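Local coordinates for cellulosomal scaffoldin adaptor protein B (Acetivibrio cellulolyticus, PDB 3BWZ) that serves as an adaptor scaffoldin of the cellulosome, here through a type II cohesin module of the class that binds type II dockerins, at residues E8-K13 against S25-N30; D73-Q78 against A94-D99; D100-A105 against D147-R152; T125-F130 against I160-I165. All coordinates share one frame; numbering follows the deposited sequence. Where two conformers were deposited one is given.

Interaction 1: E8-K13 against S25-N30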
loop_
_atom_site.group_PDB
_atom_site.type_symbol
_atom_site.label_atom_id
_atom_site.label_comp_id
_atom_site.label_asym_id
_atom_site.label_seq_id
_atom_site.Cartn_x
_atom_site.Cartn_y
_atom_site.Cartn_z
ATOM N N GLU A 8 2.982 2.741 -6.998
ATOM C CA GLU A 8 1.715 3.365 -7.332
ATOM C C GLU A 8 0.598 2.759 -6.527
ATOM O O GLU A 8 0.562 1.550 -6.307
ATOM C CB GLU A 8 1.404 3.178 -8.828
ATOM C CG GLU A 8 0.139 3.914 -9.305
ATOM C CD GLU A 8 -0.096 3.889 -10.802
ATOM O OE1 GLU A 8 0.680 3.269 -11.526
ATOM O OE2 GLU A 8 -1.097 4.504 -11.241
ATOM N N ILE A 9 -0.379 3.579 -6.168
ATOM C CA ILE A 9 -1.645 3.103 -5.629
ATOM C C ILE A 9 -2.638 3.020 -6.784
ATOM O O ILE A 9 -2.966 4.019 -7.381
ATOM C CB ILE A 9 -2.198 4.008 -4.527
ATOM C CG1 ILE A 9 -1.154 4.266 -3.446
ATOM C CG2 ILE A 9 -3.496 3.453 -3.972
ATOM C CD1 ILE A 9 -1.593 5.297 -2.377
ATOM N N VAL A 10 -3.070 1.806 -7.094
ATOM C CA VAL A 10 -3.897 1.489 -8.239
ATOM C C VAL A 10 -5.256 1.006 -7.758
ATOM O O VAL A 10 -5.316 0.053 -7.011
ATOM C CB VAL A 10 -3.195 0.392 -9.147
ATOM C CG1 VAL A 10 -4.056 0.021 -10.345
ATOM C CG2 VAL A 10 -1.819 0.900 -9.600
ATOM N N LEU A 11 -6.342 1.622 -8.205
ATOM C CA LEU A 11 -7.686 1.161 -7.840
ATOM C C LEU A 11 -8.303 0.308 -8.929
ATOM O O LEU A 11 -8.077 0.525 -10.120
ATOM C CB LEU A 11 -8.618 2.346 -7.589
ATOM C CG LEU A 11 -8.087 3.383 -6.613
ATOM C CD1 LEU A 11 -9.160 4.458 -6.353
ATOM C CD2 LEU A 11 -7.584 2.777 -5.345
ATOM N N ASP A 12 -9.128 -0.650 -8.535
ATOM C CA ASP A 12 -9.860 -1.443 -9.506
ATOM C C ASP A 12 -11.076 -0.745 -10.099
ATOM O O ASP A 12 -11.655 -1.244 -11.056
ATOM C CB ASP A 12 -10.249 -2.809 -8.931
ATOM C CG ASP A 12 -11.271 -2.729 -7.811
ATOM O OD1 ASP A 12 -11.317 -1.728 -7.081
ATOM O OD2 ASP A 12 -11.988 -3.752 -7.647
ATOM N N LYS A 13 -11.504 0.349 -9.498
ATOM C CA LYS A 13 -12.683 1.094 -9.869
ATOM C C LYS A 13 -12.344 2.604 -9.916
ATOM O O LYS A 13 -11.531 3.078 -9.138
ATOM C CB LYS A 13 -13.789 0.867 -8.827
ATOM C CG LYS A 13 -14.325 -0.529 -8.792
ATOM C CD LYS A 13 -15.283 -0.742 -7.642
ATOM C CE LYS A 13 -15.829 -2.182 -7.629
ATOM N NZ LYS A 13 -16.759 -2.488 -6.541
ATOM N N SER A 25 -4.575 -1.591 -4.889
ATOM C CA SER A 25 -3.389 -2.412 -5.029
ATOM C C SER A 25 -2.162 -1.527 -5.027
ATOM O O SER A 25 -2.087 -0.536 -5.750
ATOM C CB SER A 25 -3.446 -3.194 -6.344
ATOM O OG SER A 25 -4.519 -4.107 -6.326
ATOM N N ILE A 26 -1.194 -1.865 -4.184
ATOM C CA ILE A 26 0.051 -1.130 -4.073
ATOM C C ILE A 26 1.069 -1.840 -4.952
ATOM O O ILE A 26 1.539 -2.926 -4.625
ATOM C CB ILE A 26 0.558 -1.024 -2.638
ATOM C CG1 ILE A 26 -0.474 -0.367 -1.705
ATOM C CG2 ILE A 26 1.862 -0.236 -2.640
ATOM C CD1 ILE A 26 -0.234 -0.615 -0.294
ATOM N N ASN A 27 1.363 -1.244 -6.103
ATOM C CA ASN A 27 2.112 -1.884 -7.167
ATOM C C ASN A 27 3.463 -1.233 -7.348
ATOM O O ASN A 27 3.551 -0.008 -7.504
ATOM C CB ASN A 27 1.356 -1.838 -8.502
ATOM C CG ASN A 27 0.097 -2.657 -8.476
ATOM O OD1 ASN A 27 -0.164 -3.395 -7.540
ATOM N ND2 ASN A 27 -0.719 -2.509 -9.509
ATOM N N ILE A 28 4.503 -2.056 -7.374
ATOM C CA ILE A 28 5.840 -1.602 -7.708
ATOM C C ILE A 28 6.231 -2.075 -9.098
ATOM O O ILE A 28 5.760 -3.117 -9.539
ATOM C CB ILE A 28 6.910 -2.011 -6.653
ATOM C CG1 ILE A 28 7.139 -3.529 -6.607
ATOM C CG2 ILE A 28 6.554 -1.470 -5.281
ATOM C CD1 ILE A 28 8.345 -3.946 -5.753
ATOM N N LYS A 29 7.082 -1.303 -9.743
ATOM C CA LYS A 29 7.645 -1.636 -11.029
ATOM C C LYS A 29 9.141 -1.356 -11.026
ATOM O O LYS A 29 9.572 -0.244 -10.723
ATOM C CB LYS A 29 7.004 -0.793 -12.125
ATOM C CG LYS A 29 7.406 -1.131 -13.514
ATOM C CD LYS A 29 6.592 -0.361 -14.531
ATOM C CE LYS A 29 7.258 0.919 -15.032
ATOM N NZ LYS A 29 7.414 1.951 -13.963
ATOM N N ASN A 30 9.915 -2.364 -11.419
ATOM C CA ASN A 30 11.345 -2.207 -11.651
ATOM C C ASN A 30 12.084 -1.640 -10.467
ATOM O O ASN A 30 12.939 -0.782 -10.623
ATOM C CB ASN A 30 11.601 -1.369 -12.908
ATOM C CG ASN A 30 10.986 -1.976 -14.131
ATOM O OD1 ASN A 30 11.029 -3.193 -14.317
ATOM N ND2 ASN A 30 10.365 -1.148 -14.952
HETATM O O HOH W 1 -6.790 -3.085 -7.335
#

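Interaction 2: D73-Q78 against A94-D99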
loop_
_atom_site.group_PDB
_atom_site.type_symbol
_atom_site.label_atom_id
_atom_site.label_comp_id
_atom_site.label_asym_id
_atom_site.label_seq_id
_atom_site.Cartn_x
_atom_site.Cartn_y
_atom_site.Cartn_z
ATOM N N ASP A 73 8.517 -17.736 1.743
ATOM C CA ASP A 73 8.915 -18.079 3.109
ATOM C C ASP A 73 10.346 -17.639 3.419
ATOM O O ASP A 73 11.252 -18.467 3.611
ATOM C CB ASP A 73 8.797 -19.600 3.332
ATOM C CG ASP A 73 7.400 -20.115 3.558
ATOM O OD1 ASP A 73 6.427 -19.345 3.573
ATOM O OD2 ASP A 73 7.309 -21.362 3.755
ATOM N N PHE A 74 10.557 -16.332 3.516
ATOM C CA PHE A 74 11.819 -15.759 3.955
ATOM C C PHE A 74 11.628 -15.043 5.305
ATOM O O PHE A 74 12.161 -13.960 5.549
ATOM C CB PHE A 74 12.390 -14.794 2.932
ATOM C CG PHE A 74 12.845 -15.431 1.645
ATOM C CD1 PHE A 74 12.267 -15.088 0.441
ATOM C CD2 PHE A 74 13.870 -16.372 1.630
ATOM C CE1 PHE A 74 12.703 -15.611 -0.732
ATOM C CE2 PHE A 74 14.301 -16.913 0.455
ATOM C CZ PHE A 74 13.707 -16.547 -0.728
ATOM N N ASN A 75 10.882 -15.688 6.192
ATOM C CA ASN A 75 10.633 -15.146 7.522
ATOM C C ASN A 75 10.074 -13.716 7.421
ATOM O O ASN A 75 10.573 -12.795 8.067
ATOM C CB ASN A 75 11.920 -15.186 8.360
ATOM C CG ASN A 75 11.680 -14.843 9.809
ATOM O OD1 ASN A 75 10.568 -14.962 10.313
ATOM N ND2 ASN A 75 12.737 -14.450 10.494
ATOM N N LEU A 76 9.035 -13.559 6.621
ATOM C CA LEU A 76 8.392 -12.270 6.424
ATOM C C LEU A 76 7.997 -11.664 7.753
ATOM O O LEU A 76 7.355 -12.303 8.587
ATOM C CB LEU A 76 7.113 -12.425 5.567
ATOM C CG LEU A 76 6.422 -11.105 5.136
ATOM C CD1 LEU A 76 7.201 -10.503 4.014
ATOM C CD2 LEU A 76 4.969 -11.340 4.731
ATOM N N ARG A 77 8.362 -10.401 7.930
ATOM C CA ARG A 77 7.952 -9.613 9.095
ATOM C C ARG A 77 6.896 -8.621 8.626
ATOM O O ARG A 77 7.116 -7.862 7.668
ATOM C CB ARG A 77 9.150 -8.867 9.701
ATOM C CG ARG A 77 8.787 -7.962 10.857
ATOM C CD ARG A 77 9.995 -7.256 11.517
ATOM N NE ARG A 77 9.623 -6.401 12.667
ATOM C CZ ARG A 77 9.257 -5.118 12.567
ATOM N NH1 ARG A 77 9.196 -4.500 11.391
ATOM N NH2 ARG A 77 8.938 -4.440 13.645
ATOM N N GLN A 78 5.755 -8.636 9.295
ATOM C CA GLN A 78 4.614 -7.780 8.971
ATOM C C GLN A 78 4.095 -7.150 10.237
ATOM O O GLN A 78 3.824 -7.863 11.209
ATOM C CB GLN A 78 3.454 -8.628 8.410
ATOM C CG GLN A 78 3.732 -9.336 7.151
ATOM C CD GLN A 78 2.475 -9.694 6.471
ATOM O OE1 GLN A 78 2.017 -8.947 5.610
ATOM N NE2 GLN A 78 1.879 -10.821 6.845
ATOM N N ALA A 94 8.347 -7.032 5.019
ATOM C CA ALA A 94 9.704 -7.205 4.528
ATOM C C ALA A 94 10.239 -8.589 4.815
ATOM O O ALA A 94 10.003 -9.163 5.872
ATOM C CB ALA A 94 10.631 -6.131 5.114
ATOM N N TYR A 95 10.993 -9.112 3.873
ATOM C CA TYR A 95 11.722 -10.344 4.113
ATOM C C TYR A 95 12.859 -10.138 5.111
ATOM O O TYR A 95 13.550 -9.133 5.070
ATOM C CB TYR A 95 12.291 -10.885 2.819
ATOM C CG TYR A 95 11.281 -11.371 1.788
ATOM C CD1 TYR A 95 11.555 -11.249 0.433
ATOM C CD2 TYR A 95 10.101 -12.030 2.144
ATOM C CE1 TYR A 95 10.694 -11.763 -0.525
ATOM C CE2 TYR A 95 9.254 -12.528 1.189
ATOM C CZ TYR A 95 9.551 -12.393 -0.131
ATOM O OH TYR A 95 8.663 -12.912 -1.049
ATOM N N VAL A 96 13.067 -11.119 5.998
ATOM C CA VAL A 96 14.139 -11.089 6.971
ATOM C C VAL A 96 15.298 -11.995 6.568
ATOM O O VAL A 96 16.450 -11.670 6.825
ATOM C CB VAL A 96 13.604 -11.455 8.383
ATOM C CG1 VAL A 96 14.729 -11.560 9.414
ATOM C CG2 VAL A 96 12.554 -10.435 8.811
ATOM N N SER A 97 14.997 -13.122 5.925
ATOM C CA SER A 97 16.029 -14.095 5.540
ATOM C C SER A 97 16.658 -13.677 4.229
ATOM O O SER A 97 16.475 -14.315 3.170
ATOM C CB SER A 97 15.421 -15.483 5.446
ATOM O OG SER A 97 14.921 -15.898 6.693
ATOM N N LEU A 98 17.414 -12.583 4.290
ATOM C CA LEU A 98 17.911 -11.940 3.074
ATOM C C LEU A 98 19.032 -12.691 2.384
ATOM O O LEU A 98 19.122 -12.658 1.166
ATOM C CB LEU A 98 18.308 -10.495 3.361
ATOM C CG LEU A 98 17.150 -9.571 3.758
ATOM C CD1 LEU A 98 17.660 -8.178 4.071
ATOM C CD2 LEU A 98 16.082 -9.506 2.658
ATOM N N ASP A 99 19.903 -13.340 3.140
ATOM C CA ASP A 99 20.955 -14.133 2.531
ATOM C C ASP A 99 20.335 -15.173 1.576
ATOM O O ASP A 99 20.743 -15.316 0.424
ATOM C CB ASP A 99 21.760 -14.862 3.636
ATOM C CG ASP A 99 22.565 -13.946 4.544
ATOM O OD1 ASP A 99 22.742 -12.761 4.240
ATOM O OD2 ASP A 99 23.049 -14.448 5.594
HETATM O O HOH W 2 15.273 -15.160 9.238
#

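Interaction 3: D100-A105 against D147-R152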
loop_
_atom_site.group_PDB
_atom_site.type_symbol
_atom_site.label_atom_id
_atom_site.label_comp_id
_atom_site.label_asym_id
_atom_site.label_seq_id
_atom_site.Cartn_x
_atom_site.Cartn_y
_atom_site.Cartn_z
ATOM N N ASP A 100 19.320 -15.868 2.060
ATOM C CA ASP A 100 18.654 -16.886 1.262
ATOM C C ASP A 100 17.926 -16.281 0.071
ATOM O O ASP A 100 17.937 -16.850 -1.020
ATOM C CB ASP A 100 17.725 -17.717 2.123
ATOM C CG ASP A 100 18.485 -18.601 3.108
ATOM O OD1 ASP A 100 19.668 -18.941 2.864
ATOM O OD2 ASP A 100 17.883 -18.908 4.140
ATOM N N TYR A 101 17.306 -15.122 0.266
ATOM C CA TYR A 101 16.637 -14.433 -0.841
ATOM C C TYR A 101 17.628 -14.043 -1.924
ATOM O O TYR A 101 17.387 -14.263 -3.114
ATOM C CB TYR A 101 15.867 -13.245 -0.267
ATOM C CG TYR A 101 15.097 -12.392 -1.258
ATOM C CD1 TYR A 101 14.287 -12.939 -2.238
ATOM C CD2 TYR A 101 15.166 -11.026 -1.180
ATOM C CE1 TYR A 101 13.566 -12.136 -3.105
ATOM C CE2 TYR A 101 14.445 -10.205 -2.024
ATOM C CZ TYR A 101 13.643 -10.755 -2.994
ATOM O OH TYR A 101 12.907 -9.980 -3.860
ATOM N N ARG A 102 18.758 -13.464 -1.531
ATOM C CA ARG A 102 19.791 -13.143 -2.521
ATOM C C ARG A 102 20.261 -14.382 -3.280
ATOM O O ARG A 102 20.443 -14.356 -4.499
ATOM C CB ARG A 102 21.007 -12.483 -1.868
ATOM C CG ARG A 102 20.715 -11.137 -1.304
ATOM C CD ARG A 102 21.971 -10.367 -0.963
ATOM N NE ARG A 102 22.798 -11.048 0.031
ATOM C CZ ARG A 102 22.657 -10.957 1.344
ATOM N NH1 ARG A 102 21.716 -10.202 1.872
ATOM N NH2 ARG A 102 23.488 -11.608 2.141
ATOM N N THR A 103 20.439 -15.483 -2.567
ATOM C CA THR A 103 20.986 -16.694 -3.188
ATOM C C THR A 103 20.041 -17.260 -4.249
ATOM O O THR A 103 20.477 -17.798 -5.260
ATOM C CB THR A 103 21.347 -17.718 -2.103
ATOM O OG1 THR A 103 22.357 -17.150 -1.260
ATOM C CG2 THR A 103 21.852 -19.006 -2.727
ATOM N N ALA A 104 18.740 -17.100 -4.042
ATOM C CA ALA A 104 17.757 -17.554 -5.021
ATOM C C ALA A 104 17.831 -16.807 -6.352
ATOM O O ALA A 104 17.410 -17.342 -7.387
ATOM C CB ALA A 104 16.365 -17.468 -4.422
ATOM N N ALA A 105 18.371 -15.589 -6.320
ATOM C CA ALA A 105 18.723 -14.854 -7.524
ATOM C C ALA A 105 17.521 -14.641 -8.455
ATOM O O ALA A 105 17.639 -14.723 -9.676
ATOM C CB ALA A 105 19.894 -15.538 -8.263
ATOM N N ASP A 147 16.194 -2.872 -0.296
ATOM C CA ASP A 147 16.807 -3.850 -1.164
ATOM C C ASP A 147 17.175 -5.113 -0.378
ATOM O O ASP A 147 16.975 -5.213 0.842
ATOM C CB ASP A 147 18.003 -3.247 -1.931
ATOM C CG ASP A 147 19.213 -2.954 -1.065
ATOM O OD1 ASP A 147 19.390 -3.588 -0.016
ATOM O OD2 ASP A 147 20.004 -2.055 -1.469
ATOM N N TRP A 148 17.707 -6.090 -1.083
ATOM C CA TRP A 148 17.952 -7.388 -0.487
ATOM C C TRP A 148 19.236 -7.486 0.312
ATOM O O TRP A 148 19.563 -8.559 0.798
ATOM C CB TRP A 148 17.798 -8.515 -1.509
ATOM C CG TRP A 148 18.760 -8.561 -2.640
ATOM C CD1 TRP A 148 19.923 -7.872 -2.801
ATOM C CD2 TRP A 148 18.664 -9.455 -3.755
ATOM N NE1 TRP A 148 20.544 -8.278 -3.952
ATOM C CE2 TRP A 148 19.801 -9.264 -4.544
ATOM C CE3 TRP A 148 17.741 -10.433 -4.129
ATOM C CZ2 TRP A 148 20.022 -9.988 -5.707
ATOM C CZ3 TRP A 148 17.971 -11.160 -5.276
ATOM C CH2 TRP A 148 19.111 -10.937 -6.047
ATOM N N ASN A 149 19.942 -6.366 0.450
ATOM C CA ASN A 149 20.981 -6.232 1.463
ATOM C C ASN A 149 20.472 -5.599 2.749
ATOM O O ASN A 149 21.233 -5.442 3.700
ATOM C CB ASN A 149 22.154 -5.413 0.942
ATOM C CG ASN A 149 22.798 -6.031 -0.259
ATOM O OD1 ASN A 149 23.045 -7.239 -0.276
ATOM N ND2 ASN A 149 23.041 -5.233 -1.282
ATOM N N GLY A 150 19.202 -5.218 2.787
ATOM C CA GLY A 150 18.607 -4.576 3.946
ATOM C C GLY A 150 18.741 -3.055 3.943
ATOM O O GLY A 150 18.369 -2.391 4.921
ATOM N N ASP A 151 19.266 -2.497 2.861
ATOM C CA ASP A 151 19.454 -1.064 2.756
ATOM C C ASP A 151 18.240 -0.413 2.139
ATOM O O ASP A 151 17.564 -0.978 1.307
ATOM C CB ASP A 151 20.676 -0.744 1.911
ATOM C CG ASP A 151 21.958 -1.279 2.515
ATOM O OD1 ASP A 151 22.104 -1.195 3.752
ATOM O OD2 ASP A 151 22.792 -1.813 1.758
ATOM N N ARG A 152 18.000 0.830 2.509
ATOM C CA ARG A 152 16.968 1.626 1.869
ATOM C C ARG A 152 17.369 1.954 0.451
ATOM O O ARG A 152 18.541 2.237 0.151
ATOM C CB ARG A 152 16.697 2.921 2.626
ATOM C CG ARG A 152 15.991 2.688 3.925
ATOM C CD ARG A 152 15.629 3.980 4.652
ATOM N NE ARG A 152 16.845 4.692 4.939
ATOM C CZ ARG A 152 17.400 5.660 4.225
ATOM N NH1 ARG A 152 16.823 6.241 3.169
ATOM N NH2 ARG A 152 18.571 6.093 4.634
#

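Interaction 4: T125-F130 against I160-I165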
loop_
_atom_site.group_PDB
_atom_site.type_symbol
_atom_site.label_atom_id
_atom_site.label_comp_id
_atom_site.label_asym_id
_atom_site.label_seq_id
_atom_site.Cartn_x
_atom_site.Cartn_y
_atom_site.Cartn_z
ATOM N N THR A 125 -16.056 12.546 -4.032
ATOM C CA THR A 125 -14.721 12.442 -4.576
ATOM C C THR A 125 -13.733 12.392 -3.412
ATOM O O THR A 125 -13.793 13.226 -2.508
ATOM C CB THR A 125 -14.410 13.659 -5.459
ATOM O OG1 THR A 125 -15.483 13.826 -6.391
ATOM C CG2 THR A 125 -13.068 13.492 -6.187
ATOM N N SER A 126 -12.794 11.462 -3.434
ATOM C CA SER A 126 -11.893 11.284 -2.308
ATOM C C SER A 126 -10.595 10.615 -2.758
ATOM O O SER A 126 -10.566 9.821 -3.689
ATOM C CB SER A 126 -12.616 10.424 -1.267
ATOM O OG SER A 126 -12.011 10.497 0.019
ATOM N N SER A 127 -9.538 10.908 -2.033
ATOM C CA SER A 127 -8.189 10.460 -2.365
ATOM C C SER A 127 -7.656 9.425 -1.395
ATOM O O SER A 127 -7.876 9.532 -0.181
ATOM C CB SER A 127 -7.237 11.647 -2.324
ATOM O OG SER A 127 -7.581 12.542 -3.346
ATOM N N ILE A 128 -6.916 8.455 -1.926
ATOM C CA ILE A 128 -6.133 7.518 -1.147
ATOM C C ILE A 128 -4.684 7.861 -1.488
ATOM O O ILE A 128 -4.270 7.762 -2.643
ATOM C CB ILE A 128 -6.484 6.045 -1.506
ATOM C CG1 ILE A 128 -7.974 5.758 -1.214
ATOM C CG2 ILE A 128 -5.602 5.079 -0.719
ATOM C CD1 ILE A 128 -8.490 4.560 -2.005
ATOM N N SER A 129 -3.918 8.270 -0.489
ATOM C CA SER A 129 -2.595 8.811 -0.714
ATOM C C SER A 129 -1.538 8.074 0.091
ATOM O O SER A 129 -1.850 7.314 1.012
ATOM C CB SER A 129 -2.509 10.264 -0.305
ATOM O OG SER A 129 -3.001 10.489 0.962
ATOM N N PHE A 130 -0.277 8.320 -0.269
ATOM C CA PHE A 130 0.833 8.080 0.650
ATOM C C PHE A 130 1.242 9.441 1.157
ATOM O O PHE A 130 1.223 10.412 0.406
ATOM C CB PHE A 130 2.040 7.497 -0.052
ATOM C CG PHE A 130 1.871 6.100 -0.553
ATOM C CD1 PHE A 130 2.251 5.766 -1.840
ATOM C CD2 PHE A 130 1.482 5.092 0.305
ATOM C CE1 PHE A 130 2.184 4.481 -2.296
ATOM C CE2 PHE A 130 1.392 3.784 -0.150
ATOM C CZ PHE A 130 1.759 3.484 -1.466
ATOM N N ILE A 160 3.559 7.353 -7.378
ATOM C CA ILE A 160 2.404 7.743 -8.168
ATOM C C ILE A 160 1.154 7.609 -7.275
ATOM O O ILE A 160 0.679 6.516 -6.978
ATOM C CB ILE A 160 2.289 6.882 -9.468
ATOM C CG1 ILE A 160 3.589 6.901 -10.282
ATOM C CG2 ILE A 160 1.090 7.298 -10.307
ATOM C CD1 ILE A 160 3.652 5.823 -11.340
ATOM N N GLN A 161 0.665 8.761 -6.850
ATOM C CA GLN A 161 -0.386 8.886 -5.861
ATOM C C GLN A 161 -0.734 10.376 -5.800
ATOM O O GLN A 161 0.122 11.204 -6.066
ATOM C CB GLN A 161 0.083 8.362 -4.484
ATOM C CG GLN A 161 1.252 9.139 -3.861
ATOM C CD GLN A 161 0.843 10.324 -3.055
ATOM O OE1 GLN A 161 -0.257 10.380 -2.523
ATOM N NE2 GLN A 161 1.766 11.276 -2.907
ATOM N N PRO A 162 -1.965 10.740 -5.420
ATOM C CA PRO A 162 -3.009 9.895 -4.891
ATOM C C PRO A 162 -3.799 9.119 -5.932
ATOM O O PRO A 162 -3.831 9.483 -7.109
ATOM C CB PRO A 162 -3.933 10.905 -4.198
ATOM C CG PRO A 162 -3.815 12.116 -5.020
ATOM C CD PRO A 162 -2.368 12.159 -5.435
ATOM N N ALA A 163 -4.447 8.057 -5.476
ATOM C CA ALA A 163 -5.494 7.388 -6.247
ATOM C C ALA A 163 -6.797 8.071 -5.858
ATOM O O ALA A 163 -7.051 8.300 -4.696
ATOM C CB ALA A 163 -5.547 5.907 -5.903
ATOM N N VAL A 164 -7.625 8.399 -6.828
ATOM C CA VAL A 164 -8.860 9.158 -6.581
ATOM C C VAL A 164 -10.054 8.314 -6.964
ATOM O O VAL A 164 -10.114 7.759 -8.072
ATOM C CB VAL A 164 -8.867 10.498 -7.315
ATOM C CG1 VAL A 164 -10.187 11.237 -7.070
ATOM C CG2 VAL A 164 -7.679 11.328 -6.850
ATOM N N ILE A 165 -11.016 8.206 -6.051
ATOM C CA ILE A 165 -12.269 7.523 -6.322
ATOM C C ILE A 165 -13.379 8.564 -6.468
ATOM O O ILE A 165 -13.403 9.567 -5.753
ATOM C CB ILE A 165 -12.618 6.493 -5.183
ATOM C CG1 ILE A 165 -13.783 5.560 -5.599
ATOM C CG2 ILE A 165 -12.851 7.177 -3.844
ATOM C CD1 ILE A 165 -13.481 4.646 -6.765
HETATM O O HOH W 3 1.941 12.904 -0.164
#

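Interaction 1: E8-K13 against S25-N30
E8 and V10 pair with N27 and S25 through four main-chain hydrogen bonds, and this backbone seam is the tight part of the contact. At one end the amide of N27 gives a nearly straight bond to E8 O (2.9 Å, 173° at the hydrogen), while the return bond from E8 N to N27 O is more bent, at 145°. At the other end V10 and S25 exchange a second pair of bonds, of which S25 N to V10 O is 2.8 Å long. Between them I9 faces I26 as a non-hydrogen-bonded antiparallel pair with CA atoms 4.8 Å apart. E8 O is also approached by I26 CA at 3.5 Å, a CA-H...O contact that adds a second, weaker partner to this carbonyl. The side chains of I9 and I26 are buried against other strands more than against each other, I26 on L39 and M41 of strand 34-42 and I9 on A163. The other face, carrying E8, V10, S25 and N27, is partly exposed and wetter, with few side-chain contacts. Here CG2 of V10, placed beside its own backbone N by a chi1 of 179°, meets N27 ND2 at 3.6 Å, the two side chains crossing at about a right angle. The amide oxygen of N27 instead turns to T112 OG1 of the next strand. S25 OG holds a water at 2.7 Å that also reaches V10 O, though weakly. The whole is an antiparallel beta hairpin, formed by strands 6-11 and 21-29, of the cohesin beta-sandwich, with one apolar and one mixed face.

Interaction 2: D73-Q78 against A94-D99
The ring of F74 turns its edge onto the face of Y95 in a T-shaped pair, with planes 72° apart and centroids separated by 5.0 Å. CD1 of F74 stands over the centre of the Y95 ring, and with respect to the phenylalanine, Y95 CZ lies at the edge, in the plane of its ring. F74 CB completes the overlap by touching Y95 CD2 at 3.7 Å. L76 CD1 approaches the same tyrosine obliquely, brought there by a chi1 of -173° that sets CG anti to the backbone N. Both rings also meet Y101, which makes a second edge-to-face pair with Y95, so three aromatic residues cluster at this end of the module. Next to the rings the two chains run roughly antiparallel. R77 and A94 form a hydrogen-bonded pair that ends the strand pairing, its bond from R77 N to A94 O being 2.9 Å long and almost straight. Farther on, one carbonyl takes over: F74 O accepts from V96 N nearly in line with its C=O and from S97 N from well above the carbonyl plane, each at 3.0 Å. V96 CG2 packs against N75 O and R77 CB on the outer side. A water joins S97 OG at 2.7 Å to the N75 amide nitrogen. Apolar stacking beside a doubly used carbonyl is consistent with a well-fixed turn into helix 98-104: the rings pack on its inner side, the tyrosine hydroxyl is bonded to E108 and the amide of S72, and the outer side combines the V96 methyls with N75, S97 and a bound water.

Interaction 3: D100-A105 against D147-R152
W148 carries its indole with CG between the backbone N and the carbonyl carbon (chi1 65°), which lays the ring against R102 and Y101 of the helix. In R102, chi1 turns CG anti to the carbonyl carbon and onto the indole face, and a bend at chi3 then curls the guanidinium back to the W148 main chain. R102 CG stands 3.5 Å from the centroid of the five-membered ring, only 11° off the normal, a clear CH-pi contact. NH1 gives a hydrogen bond to W148 O at 2.9 Å, with the acceptor in the guanidinium plane. N149 OD1 comes within 3.4 Å of R102 CD, and the other terminal nitrogen of the guanidinium, NH2, forms a salt bridge with D99. At its edge the indole meets the face of Y101, the planes 88° apart, and W148 CB touches Y101 CD2 at 3.7 Å. D147 OD1 holds the loop by accepting from N149 N, an Asx turn at the start of the type I turn D147-G150, and from D151 N on the opposite face of its carboxylate plane. Helix 98-104 thus rests on the loop that follows strand 143-147, with Y101 OH tied to F34, at the start of strand 34-42.

Interaction 4: T125-F130 against I160-I165
This is an antiparallel strand pairing in which strand 126-130 joins strand 158-165 within the cohesin sandwich, between strand 34-42 on one side and strand 6-11 on the other. S126 and I165 exchange two backbone bonds, as do I128 and A163, where I128 N to A163 O is 2.8 Å and nearly straight. S127 faces V164 between them as a non-hydrogen-bonded pair, with S127 OG touching V164 CG2 at 3.7 Å. I128, A163 and I165 turn to the buried face, where I128 packs on M41 and A163 on I9 and L11. At the outer end T125 CG2 meets V164 CG1 at 3.8 Å. Beyond A163 the regular pairing ends at P162, which follows a cis peptide bond. Q161 answers with its side chain: chi1 of 63° and a bend at chi2 bring OE1 to F130 N at 3.1 Å. The amide nitrogen sits above the carboxamide plane, 63° out of it, and not along a lone pair. One water accepts a hydrogen bond from Q161 NE2 and donates to F130 O. A side-chain amide and a water therefore appear to stand in for the backbone partners that a continued pairing would give F130.

Overall arrangement
The four contacts form two groups at different ends of the sandwich. Interactions 1 and 4 lie with centres about 11 Å apart and share a seam, since strands 6-11 and 158-165 are parallel neighbours: I9 N lies 3.2 Å from I160 O, a probable hydrogen bond. Interactions 2 and 3, with centres about 10 Å apart, both use helix 98-104 and touch where F74 CE1 comes 3.5 Å from Y101 CD1 and L98 CB packs on W148 O. Interaction 3 is about 31 Å from interaction 4, centre to centre, across the chain's middle. Sheet pairing thus builds the body of the module, while aromatic packing fastens the short helix to one end.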